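Sulfoquinovosidase (Escherichia coli, PDB 5AEG) hydrolyses sulfoquinovosyl diacylglycerides, the plant sulfolipids, and simple sulfoquinovosides, releasing sulfoquinovose for sulfoglycolysis. Local coordinates at residues 570-575 against 607-612; 246-251 against 575-580; 613-618 against 658-663. All coordinates share one frame; numbering follows the deposited sequence.

Contact 1 (570-575 against 607-612); sequences PYLKEA and YLLGRD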
loop_
_atom_site.group_PDB
_atom_site.type_symbol
_atom_site.label_atom_id
_atom_site.label_comp_id
_atom_site.label_asym_id
_atom_site.label_seq_id
_atom_site.Cartn_x
_atom_site.Cartn_y
_atom_site.Cartn_z
ATOM N N PRO A 570 -20.719 -13.037 5.251
ATOM C CA PRO A 570 -20.545 -13.213 6.701
ATOM C C PRO A 570 -19.148 -13.710 7.040
ATOM O O PRO A 570 -18.609 -13.383 8.097
ATOM C CB PRO A 570 -21.671 -14.248 7.079
ATOM C CG PRO A 570 -21.949 -14.903 5.797
ATOM C CD PRO A 570 -21.806 -13.871 4.724
ATOM N N TYR A 571 -18.547 -14.460 6.136
ATOM C CA TYR A 571 -17.203 -14.971 6.303
ATOM C C TYR A 571 -16.170 -13.826 6.242
ATOM O O TYR A 571 -15.323 -13.689 7.133
ATOM C CB TYR A 571 -16.891 -16.009 5.234
ATOM C CG TYR A 571 -15.503 -16.525 5.235
ATOM C CD1 TYR A 571 -15.048 -17.377 6.255
ATOM C CD2 TYR A 571 -14.583 -16.123 4.284
ATOM C CE1 TYR A 571 -13.793 -17.879 6.282
ATOM C CE2 TYR A 571 -13.287 -16.626 4.304
ATOM C CZ TYR A 571 -12.890 -17.508 5.297
ATOM O OH TYR A 571 -11.609 -17.975 5.303
ATOM N N LEU A 572 -16.316 -12.986 5.212
ATOM C CA LEU A 572 -15.464 -11.769 5.101
ATOM C C LEU A 572 -15.605 -10.789 6.312
ATOM O O LEU A 572 -14.652 -10.242 6.812
ATOM C CB LEU A 572 -15.810 -11.034 3.835
ATOM C CG LEU A 572 -15.479 -11.754 2.528
ATOM C CD1 LEU A 572 -15.936 -10.973 1.277
ATOM C CD2 LEU A 572 -13.975 -12.067 2.430
ATOM N N LYS A 573 -16.813 -10.639 6.812
ATOM C CA LYS A 573 -17.111 -9.724 7.867
ATOM C C LYS A 573 -16.431 -10.242 9.123
ATOM O O LYS A 573 -15.826 -9.476 9.838
ATOM C CB LYS A 573 -18.670 -9.602 7.942
ATOM C CG LYS A 573 -19.215 -8.695 8.981
ATOM C CD LYS A 573 -20.682 -8.273 8.711
ATOM C CE LYS A 573 -21.073 -7.162 9.705
ATOM N NZ LYS A 573 -20.662 -5.769 9.237
ATOM N N GLU A 574 -16.484 -11.547 9.378
ATOM C CA GLU A 574 -15.714 -12.126 10.454
ATOM C C GLU A 574 -14.183 -11.866 10.321
ATOM O O GLU A 574 -13.506 -11.478 11.300
ATOM C CB GLU A 574 -16.029 -13.629 10.596
ATOM C CG GLU A 574 -15.129 -14.365 11.624
ATOM C CD GLU A 574 -15.354 -15.879 11.604
ATOM O OE1 GLU A 574 -14.785 -16.660 10.781
ATOM O OE2 GLU A 574 -16.227 -16.282 12.371
ATOM N N ALA A 575 -13.639 -12.104 9.123
ATOM C CA ALA A 575 -12.225 -11.809 8.860
ATOM C C ALA A 575 -11.875 -10.351 9.087
ATOM O O ALA A 575 -10.861 -10.038 9.759
ATOM C CB ALA A 575 -11.802 -12.305 7.465
ATOM N N TYR A 607 -2.589 -16.842 -1.892
ATOM C CA TYR A 607 -2.918 -16.352 -0.619
ATOM C C TYR A 607 -4.042 -17.100 -0.007
ATOM O O TYR A 607 -4.733 -17.839 -0.688
ATOM C CB TYR A 607 -3.247 -14.829 -0.591
ATOM C CG TYR A 607 -4.430 -14.427 -1.416
ATOM C CD1 TYR A 607 -4.318 -14.249 -2.833
ATOM C CD2 TYR A 607 -5.658 -14.188 -0.843
ATOM C CE1 TYR A 607 -5.420 -13.866 -3.612
ATOM C CE2 TYR A 607 -6.773 -13.820 -1.628
ATOM C CZ TYR A 607 -6.640 -13.646 -3.006
ATOM O OH TYR A 607 -7.762 -13.239 -3.702
ATOM N N LEU A 608 -4.186 -16.916 1.300
ATOM C CA LEU A 608 -5.380 -17.374 2.019
ATOM C C LEU A 608 -6.325 -16.163 2.241
ATOM O O LEU A 608 -5.892 -15.070 2.634
ATOM C CB LEU A 608 -4.993 -17.977 3.354
ATOM C CG LEU A 608 -4.130 -19.211 3.346
ATOM C CD1 LEU A 608 -3.577 -19.547 4.762
ATOM C CD2 LEU A 608 -4.789 -20.396 2.714
ATOM N N LEU A 609 -7.588 -16.355 1.959
ATOM C CA LEU A 609 -8.664 -15.391 2.262
ATOM C C LEU A 609 -9.272 -15.860 3.555
ATOM O O LEU A 609 -9.965 -16.862 3.572
ATOM C CB LEU A 609 -9.695 -15.330 1.151
ATOM C CG LEU A 609 -10.823 -14.296 1.208
ATOM C CD1 LEU A 609 -10.279 -12.842 1.113
ATOM C CD2 LEU A 609 -11.840 -14.531 0.101
ATOM N N GLY A 610 -9.050 -15.090 4.615
ATOM C CA GLY A 610 -9.301 -15.575 5.992
ATOM C C GLY A 610 -8.475 -16.854 6.206
ATOM O O GLY A 610 -7.458 -17.081 5.553
ATOM N N ARG A 611 -8.921 -17.677 7.160
ATOM C CA ARG A 611 -8.266 -18.949 7.456
ATOM C C ARG A 611 -8.491 -20.095 6.459
ATOM O O ARG A 611 -7.582 -20.925 6.260
ATOM C CB ARG A 611 -8.734 -19.403 8.855
ATOM C CG ARG A 611 -8.170 -20.706 9.392
ATOM C CD ARG A 611 -6.704 -20.721 9.631
ATOM N NE ARG A 611 -6.153 -22.092 9.956
ATOM C CZ ARG A 611 -5.689 -22.960 9.042
ATOM N NH1 ARG A 611 -5.674 -22.682 7.670
ATOM N NH2 ARG A 611 -5.224 -24.117 9.475
ATOM N N ASP A 612 -9.673 -20.148 5.825
ATOM C CA ASP A 612 -10.179 -21.419 5.263
ATOM C C ASP A 612 -10.282 -21.454 3.743
ATOM O O ASP A 612 -10.676 -22.475 3.175
ATOM C CB ASP A 612 -11.561 -21.684 5.894
ATOM C CG ASP A 612 -11.497 -22.029 7.397
ATOM O OD1 ASP A 612 -10.461 -22.488 7.794
ATOM O OD2 ASP A 612 -12.455 -21.775 8.138
#
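Helix 569-582 meets the C-terminal beta domain of this family 31 glycoside hydrolase at the tight turn that follows strand 607-609, and Tyr571 makes the polar link between them. Its hydroxyl reaches into the turn and takes part in two hydrogen bonds. As donor, OH of Tyr571 gives its proton to O of Leu609 at 2.6 Å, in the carbonyl plane and on a lone pair, with the oxygen at the edge of the ring. As acceptor, the same OH of Tyr571 receives N of Asp612 at 3.0 Å in a nearly straight bond (N-H...O 165°). One phenol thus ties together the carbonyl where the strand ends and an amide three residues on, a task that needs an atom able both to donate and to accept. With CG turned opposite the backbone N (chi1 175°), the ring extends from the helix to the turn. Gly610 suits the place twice over: its phi is positive, and its CA lies 3.4 Å from OH of Tyr571, where a CB would collide with the oxygen. Ala575, one helical turn after Tyr571, keeps the approach close, its CB 4.4 Å from CA of Gly610. Beside the phenol the contact is apolar: CD2 of Leu572 comes obliquely against the isopropyl end of Leu609, 4.0 Å from CD1 of Leu609. Trp668 and Phe672 pack edge-to-face with the Tyr571 ring, while the carboxylate of Asp612 turns to Ser666 and Arg663. The turn leads directly into strand 613-615, whose Ile613 also touches Tyr571, so the helix packs where two neighbouring strands connect.

Contact 2 (246-251 against 575-580); sequences QPELPD and AVALNA
Gln246 and Asn579 join the loop leading into the TIM barrel to helix 569-582, which comes after the barrel's last strand, 534-536, and helix 552-567. Their amides meet in the buried half of the contact: ND2 of Asn579 donates to OE1 of Gln246 at 2.8 Å in an almost straight bond (174°). The donor sits above the carbonyl plane of Gln246, the two amide planes being 48° apart. Gly499 N also donates to OE1 of Gln246, and a bend at chi2 (96°) helps bring this amide to its partners. Close by, Leu249 and Val576 cross at about a right angle, with CG of Leu249 4.0 Å from CG1 of Val576; branched apolar chains suit this close-packed patch. Small Ala580 lets the loop come near, its CB 3.3 Å from O of Gln246.

The other side is wetter. Exposed Glu248 stretches along the helix, its CG over CB of Ala580 and its OE2 3.4 Å from CB of Ala577, its charged end able to stay hydrated; one water donates to both OE2 of Glu248 and O of Ala577. Even between the two backbones one water is held, donating to O of Pro247 and O of Val576 and accepting from ND2 of Asn579 at 3.0 Å.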
loop_
_atom_site.group_PDB
_atom_site.type_symbol
_atom_site.label_atom_id
_atom_site.label_comp_id
_atom_site.label_asym_id
_atom_site.label_seq_id
_atom_site.Cartn_x
_atom_site.Cartn_y
_atom_site.Cartn_z
ATOM N N GLN A 246 -6.852 -1.011 11.669
ATOM C CA GLN A 246 -7.842 -0.354 10.850
ATOM C C GLN A 246 -9.247 -0.565 11.443
ATOM O O GLN A 246 -9.497 -1.531 12.097
ATOM C CB GLN A 246 -7.867 -1.000 9.440
ATOM C CG GLN A 246 -6.565 -0.792 8.626
ATOM C CD GLN A 246 -5.612 -1.948 8.726
ATOM O OE1 GLN A 246 -5.910 -3.062 8.262
ATOM N NE2 GLN A 246 -4.462 -1.716 9.401
ATOM N N PRO A 247 -10.160 0.285 11.115
ATOM C CA PRO A 247 -11.552 0.025 11.486
ATOM C C PRO A 247 -12.154 -1.142 10.776
ATOM O O PRO A 247 -11.690 -1.557 9.676
ATOM C CB PRO A 247 -12.278 1.325 11.065
ATOM C CG PRO A 247 -11.217 2.344 10.874
ATOM C CD PRO A 247 -9.996 1.556 10.425
ATOM N N GLU A 248 -13.219 -1.682 11.361
ATOM C CA GLU A 248 -14.136 -2.517 10.601
ATOM C C GLU A 248 -14.744 -1.737 9.434
ATOM O O GLU A 248 -14.997 -0.567 9.534
ATOM C CB GLU A 248 -15.272 -3.043 11.478
ATOM C CG GLU A 248 -14.774 -4.022 12.526
ATOM C CD GLU A 248 -15.877 -4.596 13.409
ATOM O OE1 GLU A 248 -17.028 -4.158 13.338
ATOM O OE2 GLU A 248 -15.569 -5.506 14.146
ATOM N N LEU A 249 -14.881 -2.429 8.280
ATOM C CA LEU A 249 -15.492 -1.848 7.079
ATOM C C LEU A 249 -16.989 -1.627 7.276
ATOM O O LEU A 249 -17.670 -2.420 7.944
ATOM C CB LEU A 249 -15.315 -2.777 5.877
ATOM C CG LEU A 249 -13.882 -3.054 5.405
ATOM C CD1 LEU A 249 -13.835 -4.085 4.278
ATOM C CD2 LEU A 249 -13.251 -1.782 4.915
ATOM N N PRO A 250 -17.523 -0.637 6.588
ATOM C CA PRO A 250 -18.987 -0.550 6.616
ATOM C C PRO A 250 -19.616 -1.752 6.060
ATOM O O PRO A 250 -19.080 -2.351 5.093
ATOM C CB PRO A 250 -19.302 0.651 5.775
ATOM C CG PRO A 250 -18.033 1.481 5.763
ATOM C CD PRO A 250 -16.899 0.517 5.919
ATOM N N ASP A 251 -20.787 -2.076 6.602
ATOM C CA ASP A 251 -21.537 -3.272 6.210
ATOM C C ASP A 251 -21.858 -3.331 4.719
ATOM O O ASP A 251 -21.947 -4.388 4.148
ATOM C CB ASP A 251 -22.846 -3.407 7.017
ATOM C CG ASP A 251 -23.419 -4.834 6.928
ATOM O OD1 ASP A 251 -22.705 -5.765 7.385
ATOM O OD2 ASP A 251 -24.443 -5.027 6.269
ATOM N N ALA A 575 -13.639 -12.104 9.123
ATOM C CA ALA A 575 -12.225 -11.809 8.860
ATOM C C ALA A 575 -11.875 -10.351 9.087
ATOM O O ALA A 575 -10.861 -10.038 9.759
ATOM C CB ALA A 575 -11.802 -12.305 7.465
ATOM N N VAL A 576 -12.714 -9.445 8.579
ATOM C CA VAL A 576 -12.481 -7.993 8.779
ATOM C C VAL A 576 -12.521 -7.598 10.281
ATOM O O VAL A 576 -11.783 -6.738 10.722
ATOM C CB VAL A 576 -13.451 -7.192 7.900
ATOM C CG1 VAL A 576 -13.503 -5.730 8.289
ATOM C CG2 VAL A 576 -13.100 -7.394 6.429
ATOM N N ALA A 577 -13.390 -8.255 11.062
ATOM C CA ALA A 577 -13.462 -8.001 12.508
ATOM C C ALA A 577 -12.160 -8.457 13.216
ATOM O O ALA A 577 -11.594 -7.703 14.013
ATOM C CB ALA A 577 -14.757 -8.669 13.093
ATOM N N LEU A 578 -11.621 -9.600 12.836
ATOM C CA LEU A 578 -10.290 -10.062 13.325
ATOM C C LEU A 578 -9.114 -9.139 12.970
ATOM O O LEU A 578 -8.194 -8.864 13.803
ATOM C CB LEU A 578 -9.977 -11.448 12.835
ATOM C CG LEU A 578 -10.883 -12.478 13.502
ATOM C CD1 LEU A 578 -10.938 -13.742 12.678
ATOM C CD2 LEU A 578 -10.395 -12.812 14.967
ATOM N N ASN A 579 -9.175 -8.607 11.744
ATOM C CA ASN A 579 -8.224 -7.587 11.380
ATOM C C ASN A 579 -8.253 -6.373 12.263
ATOM O O ASN A 579 -7.211 -5.874 12.667
ATOM C CB ASN A 579 -8.446 -7.127 9.892
ATOM C CG ASN A 579 -7.341 -6.221 9.428
ATOM O OD1 ASN A 579 -6.157 -6.631 9.305
ATOM N ND2 ASN A 579 -7.690 -5.005 9.144
ATOM N N ALA A 580 -9.467 -5.860 12.513
ATOM C CA ALA A 580 -9.644 -4.657 13.382
ATOM C C ALA A 580 -9.217 -4.940 14.869
ATOM O O ALA A 580 -8.675 -4.076 15.524
ATOM C CB ALA A 580 -11.080 -4.187 13.345
HETATM O O HOH W 1 -5.751 -3.743 11.530
HETATM O O HOH W 2 -9.396 -1.524 14.865
HETATM O O HOH W 3 -10.594 -4.255 9.628
HETATM O O HOH W 4 -13.270 -6.192 15.627
#

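Contact 3 (613-618 against 658-663); sequences ILVAPV and PPVFYR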
loop_
_atom_site.group_PDB
_atom_site.type_symbol
_atom_site.label_atom_id
_atom_site.label_comp_id
_atom_site.label_asym_id
_atom_site.label_seq_id
_atom_site.Cartn_x
_atom_site.Cartn_y
_atom_site.Cartn_z
ATOM N N ILE A 613 -9.971 -20.337 3.046
ATOM C CA ILE A 613 -10.022 -20.370 1.574
ATOM C C ILE A 613 -8.644 -20.096 1.036
ATOM O O ILE A 613 -7.963 -19.154 1.496
ATOM C CB ILE A 613 -10.978 -19.276 1.042
ATOM C CG1 ILE A 613 -12.393 -19.582 1.488
ATOM C CG2 ILE A 613 -10.898 -19.230 -0.496
ATOM C CD1 ILE A 613 -13.440 -18.530 1.172
ATOM N N LEU A 614 -8.207 -20.879 0.059
ATOM C CA LEU A 614 -6.955 -20.676 -0.589
ATOM C C LEU A 614 -7.256 -20.192 -2.001
ATOM O O LEU A 614 -8.034 -20.848 -2.743
ATOM C CB LEU A 614 -6.133 -21.939 -0.592
ATOM C CG LEU A 614 -4.707 -21.921 -1.226
ATOM C CD1 LEU A 614 -3.818 -22.947 -0.540
ATOM C CD2 LEU A 614 -4.655 -22.112 -2.704
ATOM N N VAL A 615 -6.569 -19.121 -2.434
ATOM C CA VAL A 615 -6.836 -18.505 -3.791
ATOM C C VAL A 615 -5.543 -18.407 -4.579
ATOM O O VAL A 615 -4.518 -17.881 -4.062
ATOM C CB VAL A 615 -7.482 -17.108 -3.707
ATOM C CG1 VAL A 615 -7.898 -16.541 -5.089
ATOM C CG2 VAL A 615 -8.629 -17.065 -2.720
ATOM N N ALA A 616 -5.568 -18.857 -5.823
ATOM C CA ALA A 616 -4.415 -18.664 -6.668
ATOM C C ALA A 616 -4.914 -18.099 -7.985
ATOM O O ALA A 616 -5.241 -18.825 -8.899
ATOM C CB ALA A 616 -3.657 -19.938 -6.874
ATOM N N PRO A 617 -4.992 -16.782 -8.083
ATOM C CA PRO A 617 -5.572 -16.158 -9.276
ATOM C C PRO A 617 -4.843 -16.431 -10.579
ATOM O O PRO A 617 -3.613 -16.390 -10.645
ATOM C CB PRO A 617 -5.571 -14.642 -8.944
ATOM C CG PRO A 617 -5.201 -14.522 -7.545
ATOM C CD PRO A 617 -4.532 -15.815 -7.094
ATOM N N VAL A 618 -5.589 -16.702 -11.647
ATOM C CA VAL A 618 -4.993 -16.856 -12.918
ATOM C C VAL A 618 -4.449 -15.478 -13.342
ATOM O O VAL A 618 -5.204 -14.553 -13.461
ATOM C CB VAL A 618 -6.041 -17.431 -13.961
ATOM C CG1 VAL A 618 -5.498 -17.466 -15.379
ATOM C CG2 VAL A 618 -6.441 -18.840 -13.496
ATOM N N PRO A 658 -12.352 -19.673 -10.840
ATOM C CA PRO A 658 -10.947 -19.372 -10.506
ATOM C C PRO A 658 -10.402 -20.466 -9.560
ATOM O O PRO A 658 -11.181 -21.187 -8.926
ATOM C CB PRO A 658 -11.020 -18.091 -9.743
ATOM C CG PRO A 658 -12.438 -17.924 -9.302
ATOM C CD PRO A 658 -13.225 -18.609 -10.412
ATOM N N PRO A 659 -9.091 -20.560 -9.455
ATOM C CA PRO A 659 -8.534 -21.670 -8.615
ATOM C C PRO A 659 -8.637 -21.326 -7.154
ATOM O O PRO A 659 -7.808 -20.514 -6.646
ATOM C CB PRO A 659 -7.095 -21.774 -9.092
ATOM C CG PRO A 659 -7.060 -21.075 -10.428
ATOM C CD PRO A 659 -8.027 -19.928 -10.246
ATOM N N VAL A 660 -9.746 -21.792 -6.543
ATOM C CA VAL A 660 -10.144 -21.465 -5.211
ATOM C C VAL A 660 -10.450 -22.792 -4.514
ATOM O O VAL A 660 -11.211 -23.595 -5.046
ATOM C CB VAL A 660 -11.404 -20.556 -5.173
ATOM C CG1 VAL A 660 -11.915 -20.378 -3.759
ATOM C CG2 VAL A 660 -11.107 -19.145 -5.788
ATOM N N PHE A 661 -9.869 -23.001 -3.337
ATOM C CA PHE A 661 -10.093 -24.211 -2.588
ATOM C C PHE A 661 -10.453 -23.845 -1.177
ATOM O O PHE A 661 -10.063 -22.777 -0.686
ATOM C CB PHE A 661 -8.810 -25.066 -2.598
ATOM C CG PHE A 661 -8.297 -25.391 -3.925
ATOM C CD1 PHE A 661 -7.639 -24.435 -4.682
ATOM C CD2 PHE A 661 -8.417 -26.686 -4.430
ATOM C CE1 PHE A 661 -7.169 -24.763 -5.935
ATOM C CE2 PHE A 661 -7.917 -27.015 -5.639
ATOM C CZ PHE A 661 -7.311 -26.049 -6.415
ATOM N N TYR A 662 -11.253 -24.639 -0.518
ATOM C CA TYR A 662 -11.546 -24.424 0.862
ATOM C C TYR A 662 -11.307 -25.673 1.750
ATOM O O TYR A 662 -11.287 -26.805 1.251
ATOM C CB TYR A 662 -12.949 -23.881 1.082
ATOM C CG TYR A 662 -14.110 -24.881 0.800
ATOM C CD1 TYR A 662 -14.559 -25.774 1.759
ATOM C CD2 TYR A 662 -14.683 -24.947 -0.443
ATOM C CE1 TYR A 662 -15.608 -26.692 1.503
ATOM C CE2 TYR A 662 -15.736 -25.872 -0.734
ATOM C CZ TYR A 662 -16.226 -26.697 0.259
ATOM O OH TYR A 662 -17.258 -27.590 -0.094
ATOM N N ARG A 663 -11.126 -25.401 3.029
ATOM C CA ARG A 663 -10.777 -26.447 4.025
ATOM C C ARG A 663 -12.130 -27.219 4.328
ATOM O O ARG A 663 -13.092 -26.647 4.813
ATOM C CB ARG A 663 -10.222 -25.832 5.322
ATOM C CG ARG A 663 -8.810 -25.249 5.174
ATOM C CD ARG A 663 -8.252 -24.725 6.474
ATOM N NE ARG A 663 -8.177 -25.792 7.453
ATOM C CZ ARG A 663 -8.883 -25.877 8.571
ATOM N NH1 ARG A 663 -9.814 -24.966 8.915
ATOM N NH2 ARG A 663 -8.685 -26.978 9.337
#
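The amide N of Leu614 gives its hydrogen to O of Phe661 at 2.8 Å, in an antiparallel pairing of strands 613-615 and 660-663 within the C-terminal beta domain. N of Phe661 returns the bond to O of Leu614 at 2.9 Å, making these two a hydrogen-bonded pair. Beyond the strand, N of Ala616 donates to O of Pro659 at 2.9 Å. Ile613, Val615 and Val660 share one face. There CG2 of Ile613 lies 3.6 Å from CG1 of Val660, each methyl set opposite its own backbone N, whereas Val615 and Val660 lie side by side; beta-branched residues suit such extended backbone. Leu614 and Phe661 occupy the other face, where CD2 of Leu614 approaches CD1 of Phe661 at 4.3 Å and Leu628 and Trp635 pack on both. Pro659 suits the place just before strand 660-663: with no N-H it cannot donate, but its carbonyl still accepts, while its ring crosses Val618 at about a right angle, CG2 of Val618 standing 3.8 Å from CD of Pro659. A glycine here would probably keep the carbonyl bond but leave the Val618 methyl without its ring partner and the backbone freer to turn. Main-chain bonds thus set the register, and apolar side chains pack on both faces of this buried pairing.

How the contacts relate
Contacts 1 and 3 are buried, whereas contact 2 is only partly so, and the chemistry follows: contact 3 pairs backbones within one sheet, contact 1 adds a phenol's two bonds to apolar packing, and contact 2 mixes an amide pair and bridging waters with a small apolar patch. Helix 569-582 serves contacts 1 and 2, which share Ala575 and are tied by a salt bridge from Lys573 to Asp251, so one helix reaches both the loop entering the barrel and the C-terminal domain. Contacts 1 and 3 adjoin through neighbouring strands 607-609 and 613-615 and the salt bridge between Asp612 and Arg663. Contacts 2 and 3 do not touch, their nearest atoms being about 9 Å apart.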